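Local coordinates for protein argonaute (PDB 5I4A) that uses short 5'-hydroxyl guide RNAs to bind complementary target strands and cleave them with divalent metal ions, preferably manganese, at residues F22-M27 with F68-E73; S37-F42 with Q61-N66; N268-F273 with I433-E438. All blocks are in the same frame, centred on the assembly; numbering follows the deposited sequence.

In the fold
Three contacts are met in order from the N terminus. Interaction 1 sets the end of strand 16-22 and the loop after it against 68-73, 41 residues on, and within that span lies interaction 2, which ties the C-terminal end of helix 29-40 to the loop at 61-66. The two touch through packing of F22 CZ on I62 CD1, 3.5 Å apart, and both belong to the N-terminal domain. Interaction 3 comes later in series, its centre about 68 Å from that of interaction 1. It closes a span of 160 residues: linker L2 belongs to the PAZ lobe and 433-438 to the PIWI lobe, so the contact links the lobes, with the Mid domain in the sequence between.

Interaction 1 of 3, residues F22-M27 with F68-E73; sequences FYNPDM and FQYKVE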
# COMPACT_ATOMS: atom_id res chain seq x y z
N PHE A 22 11.59 -33.87 22.66
CA PHE A 22 10.92 -34.38 23.84
C PHE A 22 10.01 -35.53 23.44
O PHE A 22 9.49 -35.55 22.32
CB PHE A 22 10.11 -33.29 24.55
CG PHE A 22 10.92 -32.08 24.93
CD1 PHE A 22 11.12 -31.05 24.02
CD2 PHE A 22 11.49 -31.98 26.19
CE1 PHE A 22 11.88 -29.95 24.36
CE2 PHE A 22 12.24 -30.87 26.54
CZ PHE A 22 12.43 -29.85 25.63
N TYR A 23 9.81 -36.48 24.35
CA TYR A 23 8.92 -37.60 24.09
C TYR A 23 8.06 -37.87 25.31
O TYR A 23 8.57 -37.93 26.44
CB TYR A 23 9.70 -38.87 23.72
CG TYR A 23 8.78 -40.05 23.51
CD1 TYR A 23 8.03 -40.17 22.35
CD2 TYR A 23 8.63 -41.02 24.49
CE1 TYR A 23 7.18 -41.24 22.16
CE2 TYR A 23 7.77 -42.09 24.32
CZ TYR A 23 7.05 -42.19 23.15
OH TYR A 23 6.20 -43.25 22.96
N ASN A 24 6.76 -38.05 25.08
CA ASN A 24 5.79 -38.32 26.14
C ASN A 24 4.98 -39.54 25.74
O ASN A 24 4.23 -39.48 24.74
CB ASN A 24 4.89 -37.11 26.39
CG ASN A 24 4.02 -37.25 27.62
OD1 ASN A 24 3.66 -38.36 28.03
ND2 ASN A 24 3.67 -36.13 28.23
N PRO A 25 5.07 -40.66 26.47
CA PRO A 25 4.29 -41.85 26.10
C PRO A 25 2.82 -41.77 26.48
O PRO A 25 2.01 -42.47 25.86
CB PRO A 25 5.00 -42.97 26.87
CG PRO A 25 5.55 -42.29 28.08
CD PRO A 25 5.95 -40.91 27.63
N ASP A 26 2.46 -40.96 27.47
CA ASP A 26 1.09 -40.92 27.97
C ASP A 26 0.17 -40.03 27.13
O ASP A 26 -1.03 -39.99 27.40
CB ASP A 26 1.06 -40.42 29.41
CG ASP A 26 1.98 -41.22 30.32
OD1 ASP A 26 1.89 -42.46 30.32
OD2 ASP A 26 2.80 -40.60 31.02
N MET A 27 0.71 -39.32 26.14
CA MET A 27 -0.04 -38.28 25.46
C MET A 27 0.26 -38.32 23.97
O MET A 27 1.36 -38.67 23.55
CB MET A 27 0.32 -36.90 26.03
CG MET A 27 -0.56 -35.76 25.56
SD MET A 27 -0.20 -34.26 26.49
CE MET A 27 -0.22 -34.89 28.17
N PHE A 68 11.94 -31.69 31.78
CA PHE A 68 13.16 -32.43 31.49
C PHE A 68 12.96 -33.93 31.58
O PHE A 68 13.76 -34.69 31.03
CB PHE A 68 14.30 -31.99 32.42
CG PHE A 68 13.96 -32.01 33.89
CD1 PHE A 68 13.83 -33.21 34.58
CD2 PHE A 68 13.80 -30.83 34.60
CE1 PHE A 68 13.52 -33.22 35.93
CE2 PHE A 68 13.49 -30.84 35.95
CZ PHE A 68 13.36 -32.03 36.61
N GLN A 69 11.90 -34.39 32.26
CA GLN A 69 11.61 -35.81 32.34
C GLN A 69 11.21 -36.39 30.98
O GLN A 69 11.25 -37.61 30.81
CB GLN A 69 10.49 -36.08 33.35
CG GLN A 69 9.10 -35.80 32.82
CD GLN A 69 8.02 -35.97 33.87
OE1 GLN A 69 7.62 -37.08 34.19
NE2 GLN A 69 7.56 -34.85 34.41
N TYR A 70 10.83 -35.55 30.03
CA TYR A 70 10.51 -35.99 28.68
C TYR A 70 11.61 -35.66 27.68
O TYR A 70 11.48 -36.02 26.50
CB TYR A 70 9.20 -35.36 28.21
CG TYR A 70 8.02 -35.66 29.11
CD1 TYR A 70 7.59 -36.96 29.31
CD2 TYR A 70 7.34 -34.64 29.75
CE1 TYR A 70 6.51 -37.24 30.13
CE2 TYR A 70 6.26 -34.90 30.57
CZ TYR A 70 5.85 -36.21 30.76
OH TYR A 70 4.78 -36.48 31.57
N LYS A 71 12.69 -35.01 28.12
CA LYS A 71 13.74 -34.59 27.19
C LYS A 71 14.42 -35.80 26.57
O LYS A 71 14.72 -36.79 27.24
CB LYS A 71 14.77 -33.72 27.90
CG LYS A 71 15.88 -33.25 26.96
CD LYS A 71 16.72 -32.14 27.56
CE LYS A 71 17.37 -31.31 26.46
NZ LYS A 71 18.14 -32.15 25.49
N VAL A 72 14.68 -35.70 25.27
CA VAL A 72 15.29 -36.76 24.48
C VAL A 72 16.73 -36.37 24.17
O VAL A 72 17.06 -35.18 24.05
CB VAL A 72 14.46 -37.03 23.20
CG1 VAL A 72 15.29 -37.64 22.08
CG2 VAL A 72 13.27 -37.92 23.53
N GLU A 73 17.60 -37.39 24.07
CA GLU A 73 19.02 -37.16 23.79
C GLU A 73 19.24 -36.31 22.54
O GLU A 73 20.19 -35.52 22.49
CB GLU A 73 19.72 -38.51 23.63
CG GLU A 73 21.10 -38.46 23.01
CD GLU A 73 21.27 -39.46 21.87
OE1 GLU A 73 21.34 -39.04 20.70
OE2 GLU A 73 21.32 -40.68 22.16
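One backbone hydrogen bond joins Y23 to Y70: Y23 N donates to Y70 O at 2.8 Å, with an N-H...O angle of 163°. The same carbonyl receives a CA-H...O contact from F22, whose CA lies 3.2 Å from Y70 O, and F22 faces K71 as an antiparallel non-hydrogen-bonded pair.

Stacking is the second element. The N24 carboxamide lies almost flat on the Y70 ring, the two planes 17° apart, with N24 ND2 3.3 Å from Y70 CZ and displaced toward the rim of that face. N24 CB adds a CH-pi contact over the same ring. With CG anti to the backbone N (chi1 -171°), the amide is carried onto the aromatic face, while N24 OD1 accepts from D26 N at 2.9 Å, which helps to fix the rotation of the group. Q69 CG rests on the opposite face of Y70, so the ring is sandwiched, and F32 of helix 29-40 meets it edge-to-face.

Apolar packing completes the contact. F22 CD2 comes within 3.6 Å of K71 CA, and Y23 CB meets V72 CG2 at 3.7 Å. K71 NZ forms a salt bridge with E75.

The OD1 bond to the backbone N two residues on makes N24 the head of an Asx turn, placed where the chain leaves strand 16-22 of the N-terminal domain's antiparallel sheet and approaches helix 29-40.

Interaction 2 of 3, residues S37-F42 with Q61-N66; sequences SRVNNF and QITPKN
The flat carboxamide of N40 meets the backbone of T63 with both its polar atoms. N40 OD1 accepts from T63 N at 2.8 Å with an N-H...O angle of 167°, the donor slightly tilted from the carbonyl plane. On the other branch N40 ND2 donates to T63 O at 2.6 Å, reaching a lone pair in the plane of that carbonyl, although the oxygen itself sits 21° out of the amide plane of N40. I62 CG2 approaches N40 OD1 to 3.5 Å.

A water also donates to N40 OD1 and to Q61 O, so OD1 takes two hydrogen bonds; ND2 likewise has a second acceptor, L36 O in helix 29-40. Rotation of CG to lie anti to the carbonyl carbon (chi1 -73°) turns the amide toward the 61-66 loop. Beside it, V39 CG2 touches T63 O at 3.3 Å and V39 CB packs on T63 CG2 at 4.0 Å.

Replacing N40 with a leucine would probably leave T63 N and T63 O without their side-chain partners and the bridging water without one of its acceptors.

The paired donor and acceptor thus let one side chain at the helix end satisfy both polar backbone groups of a single loop residue, T63, just before the cis peptide bond to P64.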
# COMPACT_ATOMS: atom_id res chain seq x y z
N SER A 37 3.31 -25.50 23.82
CA SER A 37 3.25 -24.19 23.18
C SER A 37 2.51 -23.19 24.04
O SER A 37 2.93 -22.03 24.18
CB SER A 37 2.58 -24.32 21.81
OG SER A 37 3.15 -25.36 21.04
N ARG A 38 1.40 -23.61 24.65
CA ARG A 38 0.55 -22.70 25.41
C ARG A 38 1.28 -22.14 26.63
O ARG A 38 1.21 -20.94 26.91
CB ARG A 38 -0.72 -23.42 25.84
CG ARG A 38 -1.87 -22.51 26.24
CD ARG A 38 -3.00 -23.31 26.85
NE ARG A 38 -2.85 -23.43 28.30
CZ ARG A 38 -2.19 -24.40 28.91
NH1 ARG A 38 -1.60 -25.36 28.21
NH2 ARG A 38 -2.10 -24.41 30.23
N VAL A 39 2.00 -23.00 27.36
CA VAL A 39 2.64 -22.56 28.60
C VAL A 39 3.96 -21.84 28.36
O VAL A 39 4.42 -21.10 29.24
CB VAL A 39 2.87 -23.75 29.54
CG1 VAL A 39 1.53 -24.38 29.93
CG2 VAL A 39 3.77 -24.78 28.89
N ASN A 40 4.58 -22.01 27.20
CA ASN A 40 5.83 -21.34 26.89
C ASN A 40 5.66 -20.15 25.96
O ASN A 40 6.64 -19.46 25.67
CB ASN A 40 6.83 -22.33 26.26
CG ASN A 40 7.39 -23.31 27.27
OD1 ASN A 40 8.41 -23.05 27.90
ND2 ASN A 40 6.73 -24.45 27.42
N ASN A 41 4.43 -19.88 25.49
CA ASN A 41 4.17 -18.81 24.52
C ASN A 41 5.07 -18.96 23.29
O ASN A 41 5.54 -17.98 22.72
CB ASN A 41 4.34 -17.43 25.16
CG ASN A 41 3.16 -17.05 26.03
OD1 ASN A 41 2.01 -17.28 25.68
ND2 ASN A 41 3.45 -16.45 27.19
N PHE A 42 5.29 -20.21 22.89
CA PHE A 42 6.26 -20.51 21.84
C PHE A 42 5.87 -21.83 21.21
O PHE A 42 5.82 -22.85 21.91
CB PHE A 42 7.68 -20.57 22.42
CG PHE A 42 8.76 -20.56 21.38
CD1 PHE A 42 9.02 -21.68 20.62
CD2 PHE A 42 9.53 -19.42 21.18
CE1 PHE A 42 10.02 -21.67 19.67
CE2 PHE A 42 10.54 -19.41 20.23
CZ PHE A 42 10.78 -20.54 19.47
N GLN A 61 14.58 -21.29 29.37
CA GLN A 61 14.04 -22.15 30.41
C GLN A 61 12.63 -22.56 30.02
O GLN A 61 11.72 -21.72 30.00
CB GLN A 61 14.07 -21.44 31.76
CG GLN A 61 15.46 -20.99 32.20
CD GLN A 61 16.32 -22.14 32.71
OE1 GLN A 61 16.93 -22.87 31.93
NE2 GLN A 61 16.37 -22.29 34.03
N ILE A 62 12.44 -23.84 29.73
CA ILE A 62 11.15 -24.35 29.27
C ILE A 62 10.25 -24.64 30.46
O ILE A 62 10.70 -25.06 31.53
CB ILE A 62 11.35 -25.59 28.38
CG1 ILE A 62 12.19 -25.23 27.16
CG2 ILE A 62 10.02 -26.18 27.95
CD1 ILE A 62 12.48 -26.40 26.25
N THR A 63 8.95 -24.39 30.27
CA THR A 63 7.92 -24.63 31.28
C THR A 63 7.04 -25.80 30.82
O THR A 63 6.75 -25.91 29.63
CB THR A 63 7.07 -23.34 31.48
OG1 THR A 63 7.87 -22.34 32.13
CG2 THR A 63 5.81 -23.59 32.30
N PRO A 64 6.63 -26.69 31.74
CA PRO A 64 6.92 -26.70 33.18
C PRO A 64 8.35 -27.10 33.52
O PRO A 64 9.09 -27.56 32.66
CB PRO A 64 5.93 -27.74 33.72
CG PRO A 64 5.67 -28.65 32.58
CD PRO A 64 5.71 -27.78 31.36
N LYS A 65 8.72 -26.92 34.79
CA LYS A 65 10.07 -27.25 35.23
C LYS A 65 10.38 -28.72 34.96
O LYS A 65 11.42 -29.04 34.37
CB LYS A 65 10.24 -26.92 36.71
CG LYS A 65 11.67 -27.04 37.20
CD LYS A 65 11.71 -27.60 38.61
CE LYS A 65 12.26 -26.60 39.60
NZ LYS A 65 11.57 -26.71 40.92
N ASN A 66 9.49 -29.62 35.38
CA ASN A 66 9.81 -31.05 35.25
C ASN A 66 9.75 -31.55 33.81
O ASN A 66 9.82 -32.77 33.61
CB ASN A 66 8.90 -31.89 36.14
CG ASN A 66 7.41 -31.83 35.74
OD1 ASN A 66 7.06 -31.58 34.59
ND2 ASN A 66 6.54 -32.08 36.71
O HOH W 1 9.32 -20.85 28.77

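Interaction 3 of 3, residues N268-F273 with I433-E438; sequences NVIYKF and ILKKME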
# COMPACT_ATOMS: atom_id res chain seq x y z
N ASN A 268 16.29 16.00 -5.72
CA ASN A 268 15.66 17.22 -6.20
C ASN A 268 14.91 16.90 -7.49
O ASN A 268 15.52 16.53 -8.49
CB ASN A 268 16.73 18.29 -6.43
CG ASN A 268 16.16 19.69 -6.46
OD1 ASN A 268 15.82 20.25 -5.42
ND2 ASN A 268 16.08 20.27 -7.65
N VAL A 269 13.58 17.04 -7.45
CA VAL A 269 12.72 16.72 -8.59
C VAL A 269 12.23 18.02 -9.21
O VAL A 269 11.49 18.78 -8.57
CB VAL A 269 11.54 15.83 -8.18
CG1 VAL A 269 10.71 15.44 -9.40
CG2 VAL A 269 12.04 14.58 -7.45
N ILE A 270 12.63 18.28 -10.45
CA ILE A 270 12.23 19.47 -11.19
C ILE A 270 11.31 19.04 -12.32
O ILE A 270 11.64 18.13 -13.09
CB ILE A 270 13.45 20.22 -11.74
CG1 ILE A 270 14.40 20.63 -10.61
CG2 ILE A 270 13.01 21.45 -12.53
CD1 ILE A 270 13.85 21.71 -9.71
N TYR A 271 10.15 19.69 -12.41
CA TYR A 271 9.20 19.44 -13.48
C TYR A 271 9.45 20.39 -14.64
O TYR A 271 9.66 21.59 -14.44
CB TYR A 271 7.76 19.61 -12.97
CG TYR A 271 7.36 18.67 -11.86
CD1 TYR A 271 7.68 18.94 -10.53
CD2 TYR A 271 6.63 17.52 -12.13
CE1 TYR A 271 7.30 18.09 -9.52
CE2 TYR A 271 6.25 16.66 -11.12
CZ TYR A 271 6.59 16.95 -9.81
OH TYR A 271 6.21 16.09 -8.80
N LYS A 272 9.44 19.85 -15.86
CA LYS A 272 9.59 20.64 -17.08
C LYS A 272 8.21 20.83 -17.71
O LYS A 272 7.61 19.87 -18.20
CB LYS A 272 10.54 19.96 -18.06
CG LYS A 272 12.01 20.29 -17.86
CD LYS A 272 12.86 19.70 -18.98
CE LYS A 272 13.13 20.71 -20.09
NZ LYS A 272 11.88 21.27 -20.67
N PHE A 273 7.73 22.07 -17.71
CA PHE A 273 6.50 22.43 -18.39
C PHE A 273 6.84 23.06 -19.74
O PHE A 273 7.98 23.01 -20.20
CB PHE A 273 5.67 23.34 -17.49
CG PHE A 273 5.43 22.78 -16.11
CD1 PHE A 273 4.60 21.67 -15.94
CD2 PHE A 273 6.03 23.34 -15.00
CE1 PHE A 273 4.39 21.14 -14.68
CE2 PHE A 273 5.81 22.81 -13.74
CZ PHE A 273 4.99 21.71 -13.58
N ILE A 433 7.43 16.57 -18.27
CA ILE A 433 8.43 15.51 -18.21
C ILE A 433 9.41 15.88 -17.11
O ILE A 433 9.62 17.06 -16.81
CB ILE A 433 9.15 15.27 -19.55
CG1 ILE A 433 10.05 16.46 -19.90
CG2 ILE A 433 8.15 15.00 -20.66
CD1 ILE A 433 10.83 16.27 -21.19
N LEU A 434 10.00 14.87 -16.49
CA LEU A 434 10.97 15.10 -15.43
C LEU A 434 12.31 15.48 -16.05
O LEU A 434 12.76 14.84 -17.00
CB LEU A 434 11.11 13.87 -14.53
CG LEU A 434 9.86 13.45 -13.77
CD1 LEU A 434 10.21 12.43 -12.71
CD2 LEU A 434 9.17 14.66 -13.15
N LYS A 435 12.93 16.52 -15.50
CA LYS A 435 14.21 16.99 -16.04
C LYS A 435 15.25 15.88 -16.03
O LYS A 435 16.00 15.71 -17.00
CB LYS A 435 14.70 18.19 -15.24
CG LYS A 435 15.63 19.11 -16.00
CD LYS A 435 16.12 20.25 -15.12
CE LYS A 435 16.90 21.26 -15.93
NZ LYS A 435 17.82 20.59 -16.88
N LYS A 436 15.29 15.09 -14.95
CA LYS A 436 16.26 14.01 -14.83
C LYS A 436 15.86 12.75 -15.57
O LYS A 436 16.70 11.85 -15.74
CB LYS A 436 16.49 13.69 -13.35
CG LYS A 436 17.16 14.82 -12.58
CD LYS A 436 17.36 14.48 -11.11
CE LYS A 436 18.28 15.49 -10.44
NZ LYS A 436 18.46 15.23 -8.99
N MET A 437 14.61 12.65 -16.02
CA MET A 437 14.16 11.50 -16.80
C MET A 437 14.23 11.73 -18.31
O MET A 437 13.96 10.80 -19.07
CB MET A 437 12.72 11.12 -16.42
CG MET A 437 12.58 10.57 -15.01
SD MET A 437 13.46 9.01 -14.79
CE MET A 437 12.52 7.92 -15.85
N GLU A 438 14.59 12.94 -18.75
CA GLU A 438 14.52 13.26 -20.17
C GLU A 438 15.44 12.37 -21.00
O GLU A 438 15.19 12.15 -22.19
CB GLU A 438 14.86 14.74 -20.38
CG GLU A 438 14.67 15.23 -21.81
CD GLU A 438 14.50 16.74 -21.90
OE1 GLU A 438 14.49 17.39 -20.84
OE2 GLU A 438 14.38 17.26 -23.03
O HOH W 2 13.67 15.83 -12.59
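Y271 and L434 lie side by side and point the same way, L434 CD2 approaching Y271 CD2 at 4.0 Å. The methyl meets the ring obliquely, and V269 CG1 lies 4.1 Å from L434 CD2. Y271 and L434 are a non-hydrogen-bonded pair, so both side chains leave on the same face; chi1 -61° (CG anti to the carbonyl carbon) then sets the Y271 ring beside L434, its hydroxyl hydrogen-bonded to H610 and R607.

On the other face K272 packs against I433, K272 CB 4.0 Å from I433 CG1. The two form a hydrogen-bonded pair: K272 N donates to I433 O at 3.0 Å, answered by a weak return bond. This is the edge of a three-stranded antiparallel sheet in the order 277-278, 271-272, 433-434, by which linker L2 takes up a strand from the PIWI domain.

Past the strands K435 N donates to I270 O at 3.2 Å, almost straight at 176°, and a water links that oxygen to K436 N. The aliphatic part of K272 crosses E438 at about a right angle, K272 CD 3.4 Å from E438 OE1. K436 runs extended beyond CG; its NZ bonds weakly to N268 O and has a long, weak ion pair with E600.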